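Side-chain contacts in glyoxalase family protein (Listeria monocytogenes, PDB 2P7O), which catalyses the hydration of the antibiotic fosfomycin with the help of a manganese ion, so conferring fosfomycin resistance: residues A[19-24]-A[115-120]; A[84-89]-A[107-112]. All blocks are in the same frame, centred on the assembly; numbering follows the deposited sequence.

Contact 1 (A[19-24]-A[115-120]); sequences TAFLQN and HLFELH. With MN (manganese (II) ion), chain C.
E118 OE2 is gripped by several groups: water 1 donates to it at 2.6 Å, S106 OG is hydrogen-bonded to it, and H120 ND1 adds a weak bond of 3.3 Å, bent to 147°. Its twin E118 OE1 binds the manganese at 2.1 Å, whereas OE2 stays 3.6 Å from the metal, so the carboxylate is a one-oxygen ligand whose second oxygen, with these partners, should help fix its rotation. Water 1 is itself a metal ligand and thus ties OE2 to the ion indirectly. The extended chain, with CG anti to the backbone N, carries the carboxylate to this site; H69, E126 and H7 of the second subunit complete the coordination. One residue earlier the strand turns F117 the other way, toward helix 15-26. There F21 CE2 meets F117 CE1 at 3.8 Å, and F21 CZ lies close to F117 CD1. The ring centroids are 5.6 Å apart with planes at 44°, too oblique for either a stack or an edge-to-face pair. This is a buried apolar joint. F21 CG lies opposite its backbone N (chi1 178°), which sends the ring out from the helix toward F117. The sheet has the strand order of a glyoxalase-fold βαβββ unit (69-73, 116-120, 106-110, 93-94); F21 of helix 15-26 rests on it, also touching F109 of strand 106-110, while F26 and L10 meet F117.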
ATOM      1  N   THR A  19      -8.960  -4.903 -13.398  1.00 18.74           N
ATOM      2  CA  THR A  19      -8.588  -6.321 -13.588  1.00 20.66           C
ATOM      3  C   THR A  19      -7.584  -6.456 -14.729  1.00 19.99           C
ATOM      4  O   THR A  19      -6.602  -7.188 -14.687  1.00 18.76           O
ATOM      5  CB  THR A  19      -9.874  -7.097 -13.920  1.00 21.10           C
ATOM      6  OG1 THR A  19     -10.625  -7.144 -12.677  1.00 23.61           O
ATOM      7  CG2 THR A  19      -9.533  -8.535 -14.274  1.00 19.36           C
ATOM      8  N   ALA A  20      -7.818  -5.690 -15.790  1.00 18.14           N
ATOM      9  CA  ALA A  20      -6.962  -5.831 -16.974  1.00 18.24           C
ATOM     10  C   ALA A  20      -5.601  -5.219 -16.662  1.00 19.13           C
ATOM     11  O   ALA A  20      -4.592  -5.833 -17.085  1.00 19.05           O
ATOM     12  CB  ALA A  20      -7.639  -5.195 -18.148  1.00 25.65           C
ATOM     13  N   PHE A  21      -5.567  -4.077 -15.945  1.00 20.10           N
ATOM     14  CA  PHE A  21      -4.303  -3.480 -15.535  1.00 18.06           C
ATOM     15  C   PHE A  21      -3.456  -4.482 -14.742  1.00 16.51           C
ATOM     16  O   PHE A  21      -2.279  -4.740 -15.038  1.00 19.29           O
ATOM     17  CB  PHE A  21      -4.695  -2.249 -14.678  1.00 18.96           C
ATOM     18  CG  PHE A  21      -3.476  -1.533 -14.118  1.00 18.30           C
ATOM     19  CD1 PHE A  21      -2.726  -0.692 -14.899  1.00 22.93           C
ATOM     20  CD2 PHE A  21      -3.146  -1.739 -12.802  1.00 21.53           C
ATOM     21  CE1 PHE A  21      -1.583  -0.079 -14.417  1.00 24.39           C
ATOM     22  CE2 PHE A  21      -2.006  -1.141 -12.293  1.00 23.03           C
ATOM     23  CZ  PHE A  21      -1.276  -0.266 -13.085  1.00 26.02           C
ATOM     24  N   LEU A  22      -4.070  -5.100 -13.717  1.00 19.28           N
ATOM     25  CA  LEU A  22      -3.350  -5.937 -12.787  1.00 18.04           C
ATOM     26  C   LEU A  22      -2.856  -7.236 -13.441  1.00 19.33           C
ATOM     27  O   LEU A  22      -1.779  -7.718 -13.116  1.00 20.34           O
ATOM     28  CB  LEU A  22      -4.226  -6.325 -11.582  1.00 17.53           C
ATOM     29  CG  LEU A  22      -4.621  -5.180 -10.655  1.00 19.81           C
ATOM     30  CD1 LEU A  22      -5.557  -5.708  -9.585  1.00 18.29           C
ATOM     31  CD2 LEU A  22      -3.340  -4.563 -10.064  1.00 18.72           C
ATOM     32  N   GLN A  23      -3.742  -7.813 -14.246  1.00 19.96           N
ATOM     33  CA  GLN A  23      -3.489  -9.039 -14.987  1.00 20.14           C
ATOM     34  C   GLN A  23      -2.481  -8.818 -16.132  1.00 24.10           C
ATOM     35  O   GLN A  23      -1.505  -9.553 -16.288  1.00 21.20           O
ATOM     36  CB  GLN A  23      -4.796  -9.545 -15.659  1.00 21.08           C
ATOM     37  CG  GLN A  23      -5.703 -10.282 -14.654  1.00 21.17           C
ATOM     38  CD  GLN A  23      -6.969 -10.853 -15.288  1.00 21.07           C
ATOM     39  OE1 GLN A  23      -7.406 -10.491 -16.377  1.00 29.41           O
ATOM     40  NE2 GLN A  23      -7.541 -11.813 -14.568  1.00 32.71           N
ATOM     41  N   ASN A  24      -2.706  -7.819 -16.980  1.00 24.74           N
ATOM     42  CA  ASN A  24      -1.728  -7.637 -18.076  1.00 21.55           C
ATOM     43  C   ASN A  24      -0.371  -7.246 -17.523  1.00 23.94           C
ATOM     44  O   ASN A  24       0.583  -7.855 -18.012  1.00 28.24           O
ATOM     45  CB  ASN A  24      -2.220  -6.576 -19.059  0.64 24.72           C
ATOM     46  CG  ASN A  24      -1.362  -6.475 -20.297  0.64 24.35           C
ATOM     47  OD1 ASN A  24      -1.594  -7.191 -21.288  0.64 29.04           O
ATOM     48  ND2 ASN A  24      -0.367  -5.617 -20.328  0.64 32.02           N
ATOM     49  N   HIS A 115      -3.700   5.807  -8.599  1.00 20.63           N
ATOM     50  CA  HIS A 115      -2.739   5.153  -7.706  1.00 18.26           C
ATOM     51  C   HIS A 115      -1.371   5.050  -8.408  1.00 18.76           C
ATOM     52  O   HIS A 115      -1.249   4.451  -9.501  1.00 20.24           O
ATOM     53  CB  HIS A 115      -3.211   3.700  -7.488  1.00 18.53           C
ATOM     54  CG  HIS A 115      -4.524   3.524  -6.807  1.00 18.75           C
ATOM     55  ND1 HIS A 115      -5.673   3.032  -7.400  1.00 19.52           N
ATOM     56  CD2 HIS A 115      -4.842   3.684  -5.487  1.00 20.37           C
ATOM     57  CE1 HIS A 115      -6.658   3.010  -6.491  1.00 20.09           C
ATOM     58  NE2 HIS A 115      -6.167   3.387  -5.317  1.00 21.43           N
ATOM     59  N   LEU A 116      -0.296   5.460  -7.741  1.00 17.99           N
ATOM     60  CA  LEU A 116       1.078   5.278  -8.213  1.00 16.89           C
ATOM     61  C   LEU A 116       1.632   3.896  -7.853  1.00 17.35           C
ATOM     62  O   LEU A 116       1.507   3.396  -6.734  1.00 15.99           O
ATOM     63  CB  LEU A 116       1.919   6.377  -7.585  1.00 17.95           C
ATOM     64  CG  LEU A 116       3.366   6.426  -8.116  1.00 18.53           C
ATOM     65  CD1 LEU A 116       3.403   6.685  -9.622  1.00 16.98           C
ATOM     66  CD2 LEU A 116       4.049   7.555  -7.372  1.00 19.02           C
ATOM     67  N   PHE A 117       2.231   3.280  -8.881  1.00 16.72           N
ATOM     68  CA  PHE A 117       2.860   1.972  -8.694  1.00 17.06           C
ATOM     69  C   PHE A 117       4.286   2.078  -9.224  1.00 16.20           C
ATOM     70  O   PHE A 117       4.640   2.970 -10.009  1.00 18.51           O
ATOM     71  CB  PHE A 117       2.179   0.925  -9.592  1.00 17.42           C
ATOM     72  CG  PHE A 117       0.866   0.421  -8.997  1.00 15.83           C
ATOM     73  CD1 PHE A 117      -0.358   0.926  -9.426  1.00 17.02           C
ATOM     74  CD2 PHE A 117       0.857  -0.543  -8.005  1.00 17.57           C
ATOM     75  CE1 PHE A 117      -1.574   0.484  -8.892  1.00 16.19           C
ATOM     76  CE2 PHE A 117      -0.329  -1.014  -7.446  1.00 16.65           C
ATOM     77  CZ  PHE A 117      -1.553  -0.512  -7.916  1.00 17.19           C
ATOM     78  N   GLU A 118       5.118   1.171  -8.762  1.00 17.13           N
ATOM     79  CA  GLU A 118       6.509   1.123  -9.173  1.00 16.48           C
ATOM     80  C   GLU A 118       6.875  -0.350  -9.382  1.00 17.28           C
ATOM     81  O   GLU A 118       6.547  -1.213  -8.582  1.00 16.92           O
ATOM     82  CB  GLU A 118       7.384   1.796  -8.117  1.00 17.42           C
ATOM     83  CG  GLU A 118       8.891   1.715  -8.331  1.00 18.85           C
ATOM     84  CD  GLU A 118       9.740   2.281  -7.210  1.00 17.82           C
ATOM     85  OE1 GLU A 118       9.157   2.628  -6.140  1.00 15.21           O
ATOM     86  OE2 GLU A 118      10.983   2.370  -7.399  1.00 17.51           O
ATOM     87  N   LEU A 119       7.597  -0.604 -10.475  1.00 17.34           N
ATOM     88  CA  LEU A 119       8.372  -1.835 -10.623  1.00 17.48           C
ATOM     89  C   LEU A 119       9.859  -1.526 -10.411  1.00 16.14           C
ATOM     90  O   LEU A 119      10.433  -0.646 -11.065  1.00 19.91           O
ATOM     91  CB  LEU A 119       8.094  -2.338 -12.057  1.00 17.74           C
ATOM     92  CG  LEU A 119       6.648  -2.852 -12.197  1.00 17.49           C
ATOM     93  CD1 LEU A 119       6.454  -3.289 -13.648  1.00 20.06           C
ATOM     94  CD2 LEU A 119       6.293  -3.983 -11.254  1.00 18.64           C
ATOM     95  N   HIS A 120      10.416  -2.140  -9.386  1.00 17.92           N
ATOM     96  CA  HIS A 120      11.721  -1.719  -8.892  1.00 18.83           C
ATOM     97  C   HIS A 120      12.683  -2.871  -9.154  1.00 17.66           C
ATOM     98  O   HIS A 120      12.447  -3.957  -8.617  1.00 17.84           O
ATOM     99  CB  HIS A 120      11.555  -1.402  -7.394  1.00 21.45           C
ATOM    100  CG  HIS A 120      12.838  -1.065  -6.674  1.00 20.02           C
ATOM    101  ND1 HIS A 120      13.070   0.169  -6.082  1.00 20.97           N
ATOM    102  CD2 HIS A 120      13.900  -1.836  -6.302  1.00 20.06           C
ATOM    103  CE1 HIS A 120      14.254   0.156  -5.503  1.00 20.68           C
ATOM    104  NE2 HIS A 120      14.796  -1.052  -5.652  1.00 20.75           N
TER
HETATM  105 MN    MN C6000       9.733   3.602  -4.310  1.00 18.49          MN
HETATM  106  O   HOH W   1      11.739   3.506  -5.188  1.00 15.82           O

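Contact 2 (A[84-89]-A[107-112]); sequences ERIKAL and IYFYDF
I86 and F109 approach at about a right angle, with the isoleucine tip set over one face of the phenyl ring. I86 CD1 stands 3.4 Å from the F109 ring centroid and 18° off the ring normal, the geometry of a CH-pi contact. It is shifted toward the rim, so its nearest ring atom is F109 CE1 at 3.3 Å, unusually close for two carbons. The second branch follows the same ring nearer its root: I86 CG2 is 3.9 Å from F109 CG. CG2 is anti to the backbone N, and a chi2 of -91°, well away from a staggered value, carries CD1 over the ring; with so short an approach, the exact placement of CD1 is uncertain. F109, with chi1 58°, holds CG between its backbone N and carbonyl carbon, and this presents the ring to the helix. A looser pair extends the joint toward the surface, where L89 and F112 cross obliquely: L89 CD2 lies 3.8 Å from F112 CZ, and L89 CG lies 4.0 Å from the same atom. V91 touches both I86 and F112, and F21 of helix 15-26 touches L89 and F109. All the atoms that touch between 84-89 and 107-112 are carbons, implying that these segments are joined by dispersion and by burial of I86 and F109, the CH-pi approach adding a directional element and L89 with F112 forming the surface end.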
ATOM      1  N   GLU A  84       7.372  -2.061 -21.835  1.00 22.84           N
ATOM      2  CA  GLU A  84       6.507  -2.210 -23.023  1.00 26.97           C
ATOM      3  C   GLU A  84       5.086  -2.604 -22.625  1.00 26.87           C
ATOM      4  O   GLU A  84       4.068  -2.262 -23.252  1.00 23.94           O
ATOM      5  CB  GLU A  84       7.059  -3.391 -23.848  1.00 30.50           C
ATOM      6  CG  GLU A  84       8.493  -3.175 -24.315  1.00 38.01           C
ATOM      7  CD  GLU A  84       8.548  -2.573 -25.701  1.00 45.34           C
ATOM      8  OE1 GLU A  84       8.004  -3.203 -26.637  1.00 61.79           O
ATOM      9  OE2 GLU A  84       9.166  -1.488 -25.857  1.00 69.21           O
ATOM     10  N   ARG A  85       5.060  -3.558 -21.675  1.00 23.06           N
ATOM     11  CA  ARG A  85       3.734  -4.054 -21.286  1.00 24.39           C
ATOM     12  C   ARG A  85       2.918  -2.883 -20.777  1.00 22.93           C
ATOM     13  O   ARG A  85       1.698  -2.863 -21.025  1.00 27.08           O
ATOM     14  CB  ARG A  85       3.905  -5.211 -20.335  1.00 27.17           C
ATOM     15  CG  ARG A  85       4.192  -6.540 -21.059  1.00 29.74           C
ATOM     16  CD  ARG A  85       3.757  -7.604 -20.056  1.00 35.87           C
ATOM     17  NE  ARG A  85       4.853  -8.025 -19.199  1.00 31.96           N
ATOM     18  CZ  ARG A  85       4.792  -9.256 -18.662  1.00 33.60           C
ATOM     19  NH1 ARG A  85       3.714  -9.966 -18.989  1.00 49.83           N
ATOM     20  NH2 ARG A  85       5.755  -9.731 -17.925  1.00 36.92           N
ATOM     21  N   ILE A  86       3.542  -1.915 -20.086  1.00 20.43           N
ATOM     22  CA  ILE A  86       2.783  -0.797 -19.526  1.00 21.58           C
ATOM     23  C   ILE A  86       2.362   0.196 -20.582  1.00 21.60           C
ATOM     24  O   ILE A  86       1.237   0.709 -20.580  1.00 34.85           O
ATOM     25  CB  ILE A  86       3.718  -0.060 -18.522  1.00 23.94           C
ATOM     26  CG1 ILE A  86       4.300  -1.086 -17.560  1.00 31.20           C
ATOM     27  CG2 ILE A  86       2.904   1.034 -17.850  1.00 22.85           C
ATOM     28  CD1 ILE A  86       3.444  -1.237 -16.343  1.00 45.16           C
ATOM     29  N   LYS A  87       3.277   0.537 -21.489  1.00 23.36           N
ATOM     30  CA  LYS A  87       2.893   1.526 -22.515  1.00 28.02           C
ATOM     31  C   LYS A  87       1.739   0.995 -23.366  1.00 31.21           C
ATOM     32  O   LYS A  87       0.755   1.646 -23.665  1.00 31.27           O
ATOM     33  CB  LYS A  87       4.078   1.846 -23.433  1.00 30.57           C
ATOM     34  CG  LYS A  87       5.347   2.342 -22.801  1.00 35.17           C
ATOM     35  CD  LYS A  87       6.543   2.291 -23.763  1.00 35.26           C
ATOM     36  CE  LYS A  87       7.311   3.600 -23.754  1.00 35.40           C
ATOM     37  NZ  LYS A  87       8.790   3.484 -23.772  1.00 36.91           N
ATOM     38  N   ALA A  88       1.845  -0.261 -23.777  1.00 28.79           N
ATOM     39  CA  ALA A  88       0.771  -0.941 -24.488  1.00 30.58           C
ATOM     40  C   ALA A  88      -0.583  -0.796 -23.820  1.00 32.49           C
ATOM     41  O   ALA A  88      -1.575  -0.778 -24.572  1.00 32.18           O
ATOM     42  CB  ALA A  88       1.075  -2.449 -24.611  1.00 32.14           C
ATOM     43  N   LEU A  89      -0.604  -0.665 -22.504  1.00 32.83           N
ATOM     44  CA  LEU A  89      -1.904  -0.516 -21.850  1.00 30.51           C
ATOM     45  C   LEU A  89      -2.328   0.947 -21.944  1.00 32.48           C
ATOM     46  O   LEU A  89      -3.538   1.171 -21.902  1.00 37.32           O
ATOM     47  CB  LEU A  89      -1.951  -1.054 -20.433  1.00 32.27           C
ATOM     48  CG  LEU A  89      -3.277  -1.343 -19.744  1.00 35.15           C
ATOM     49  CD1 LEU A  89      -3.857  -2.688 -20.141  1.00 34.04           C
ATOM     50  CD2 LEU A  89      -3.130  -1.329 -18.230  1.00 48.13           C
ATOM     51  N   ILE A 107      10.498   1.622 -12.818  1.00 18.68           N
ATOM     52  CA  ILE A 107       9.410   2.152 -13.612  1.00 20.74           C
ATOM     53  C   ILE A 107       8.251   2.617 -12.720  1.00 17.31           C
ATOM     54  O   ILE A 107       7.708   1.891 -11.885  1.00 23.43           O
ATOM     55  CB  ILE A 107       8.856   1.062 -14.538  1.00 21.94           C
ATOM     56  CG1 ILE A 107       9.951   0.183 -15.157  1.00 23.53           C
ATOM     57  CG2 ILE A 107       7.950   1.677 -15.570  1.00 22.99           C
ATOM     58  CD1 ILE A 107       9.348  -1.076 -15.814  1.00 22.08           C
ATOM     59  N   TYR A 108       7.895   3.883 -12.886  1.00 18.79           N
ATOM     60  CA  TYR A 108       6.813   4.467 -12.110  1.00 19.46           C
ATOM     61  C   TYR A 108       5.671   4.795 -13.053  1.00 18.41           C
ATOM     62  O   TYR A 108       5.924   5.414 -14.099  1.00 21.66           O
ATOM     63  CB  TYR A 108       7.338   5.783 -11.525  1.00 20.23           C
ATOM     64  CG  TYR A 108       8.206   5.639 -10.305  1.00 18.92           C
ATOM     65  CD1 TYR A 108       9.582   5.629 -10.415  1.00 21.67           C
ATOM     66  CD2 TYR A 108       7.646   5.557  -9.037  1.00 17.08           C
ATOM     67  CE1 TYR A 108      10.399   5.508  -9.308  1.00 27.24           C
ATOM     68  CE2 TYR A 108       8.471   5.464  -7.914  1.00 19.04           C
ATOM     69  CZ  TYR A 108       9.850   5.456  -8.057  1.00 22.55           C
ATOM     70  OH  TYR A 108      10.657   5.348  -6.924  1.00 28.91           O
ATOM     71  N   PHE A 109       4.476   4.351 -12.690  1.00 19.66           N
ATOM     72  CA  PHE A 109       3.334   4.458 -13.587  1.00 21.81           C
ATOM     73  C   PHE A 109       2.045   4.406 -12.776  1.00 21.48           C
ATOM     74  O   PHE A 109       2.006   4.010 -11.594  1.00 21.67           O
ATOM     75  CB  PHE A 109       3.354   3.337 -14.652  1.00 19.64           C
ATOM     76  CG  PHE A 109       3.360   1.939 -14.034  1.00 18.02           C
ATOM     77  CD1 PHE A 109       2.255   1.107 -14.014  1.00 16.27           C
ATOM     78  CD2 PHE A 109       4.530   1.468 -13.488  1.00 17.17           C
ATOM     79  CE1 PHE A 109       2.296  -0.157 -13.447  1.00 17.91           C
ATOM     80  CE2 PHE A 109       4.637   0.199 -12.942  1.00 17.69           C
ATOM     81  CZ  PHE A 109       3.532  -0.620 -12.952  1.00 19.91           C
ATOM     82  N   TYR A 110       0.944   4.903 -13.311  1.00 22.60           N
ATOM     83  CA  TYR A 110      -0.300   4.960 -12.537  1.00 20.40           C
ATOM     84  C   TYR A 110      -1.265   3.903 -13.044  1.00 21.74           C
ATOM     85  O   TYR A 110      -1.010   3.396 -14.134  1.00 22.40           O
ATOM     86  CB  TYR A 110      -1.036   6.319 -12.775  1.00 22.23           C
ATOM     87  CG  TYR A 110      -0.175   7.457 -12.293  1.00 23.63           C
ATOM     88  CD1 TYR A 110       0.846   7.922 -13.139  1.00 24.64           C
ATOM     89  CD2 TYR A 110      -0.319   7.989 -11.014  1.00 23.56           C
ATOM     90  CE1 TYR A 110       1.663   8.955 -12.711  1.00 28.21           C
ATOM     91  CE2 TYR A 110       0.537   9.027 -10.598  1.00 25.17           C
ATOM     92  CZ  TYR A 110       1.512   9.470 -11.440  1.00 25.03           C
ATOM     93  OH  TYR A 110       2.333  10.503 -11.054  1.00 27.74           O
ATOM     94  N   ASP A 111      -2.314   3.615 -12.263  1.00 20.24           N
ATOM     95  CA  ASP A 111      -3.351   2.732 -12.829  1.00 20.94           C
ATOM     96  C   ASP A 111      -4.410   3.603 -13.502  1.00 23.10           C
ATOM     97  O   ASP A 111      -4.057   4.673 -14.017  1.00 25.11           O
ATOM     98  CB  ASP A 111      -3.981   1.783 -11.818  1.00 23.21           C
ATOM     99  CG  ASP A 111      -4.589   2.486 -10.608  1.00 22.08           C
ATOM    100  OD1 ASP A 111      -5.167   1.753  -9.742  1.00 22.32           O
ATOM    101  OD2 ASP A 111      -4.532   3.717 -10.551  1.00 17.14           O
ATOM    102  N   PHE A 112      -5.658   3.175 -13.449  1.00 20.88           N
ATOM    103  CA  PHE A 112      -6.716   4.002 -14.054  1.00 23.39           C
ATOM    104  C   PHE A 112      -7.403   4.844 -12.985  1.00 23.17           C
ATOM    105  O   PHE A 112      -8.396   5.497 -13.302  1.00 30.59           O
ATOM    106  CB  PHE A 112      -7.751   3.074 -14.705  1.00 21.26           C
ATOM    107  CG  PHE A 112      -7.206   2.266 -15.879  1.00 21.12           C
ATOM    108  CD1 PHE A 112      -7.072   0.887 -15.871  1.00 24.25           C
ATOM    109  CD2 PHE A 112      -6.826   2.923 -17.044  1.00 20.49           C
ATOM    110  CE1 PHE A 112      -6.574   0.202 -16.962  1.00 24.26           C
ATOM    111  CE2 PHE A 112      -6.317   2.239 -18.137  1.00 22.27           C
ATOM    112  CZ  PHE A 112      -6.217   0.861 -18.123  1.00 22.74           C
TER

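How the contacts relate
The centres of contacts 1 and 2 are about 7 Å apart, and the two share a sheet and a core. Strands 106-110 and 116-120 are antiparallel neighbours, joined by probable backbone hydrogen bonds from F117 N to F109 O (2.8 Å) and from I107 N to L119 O (2.9 Å). On the helical side, F21 of contact 1 also meets contact 2, its CD1 lying 3.4 Å from L89 CD2; helices 15-26 and 79-89 meet here, also through I25 and I86. E118 leaves its strand on the face opposite to F117 and F109, and there it binds the manganese. The F109 side chain is about 6 Å from that of E118 and about 11 Å from the metal.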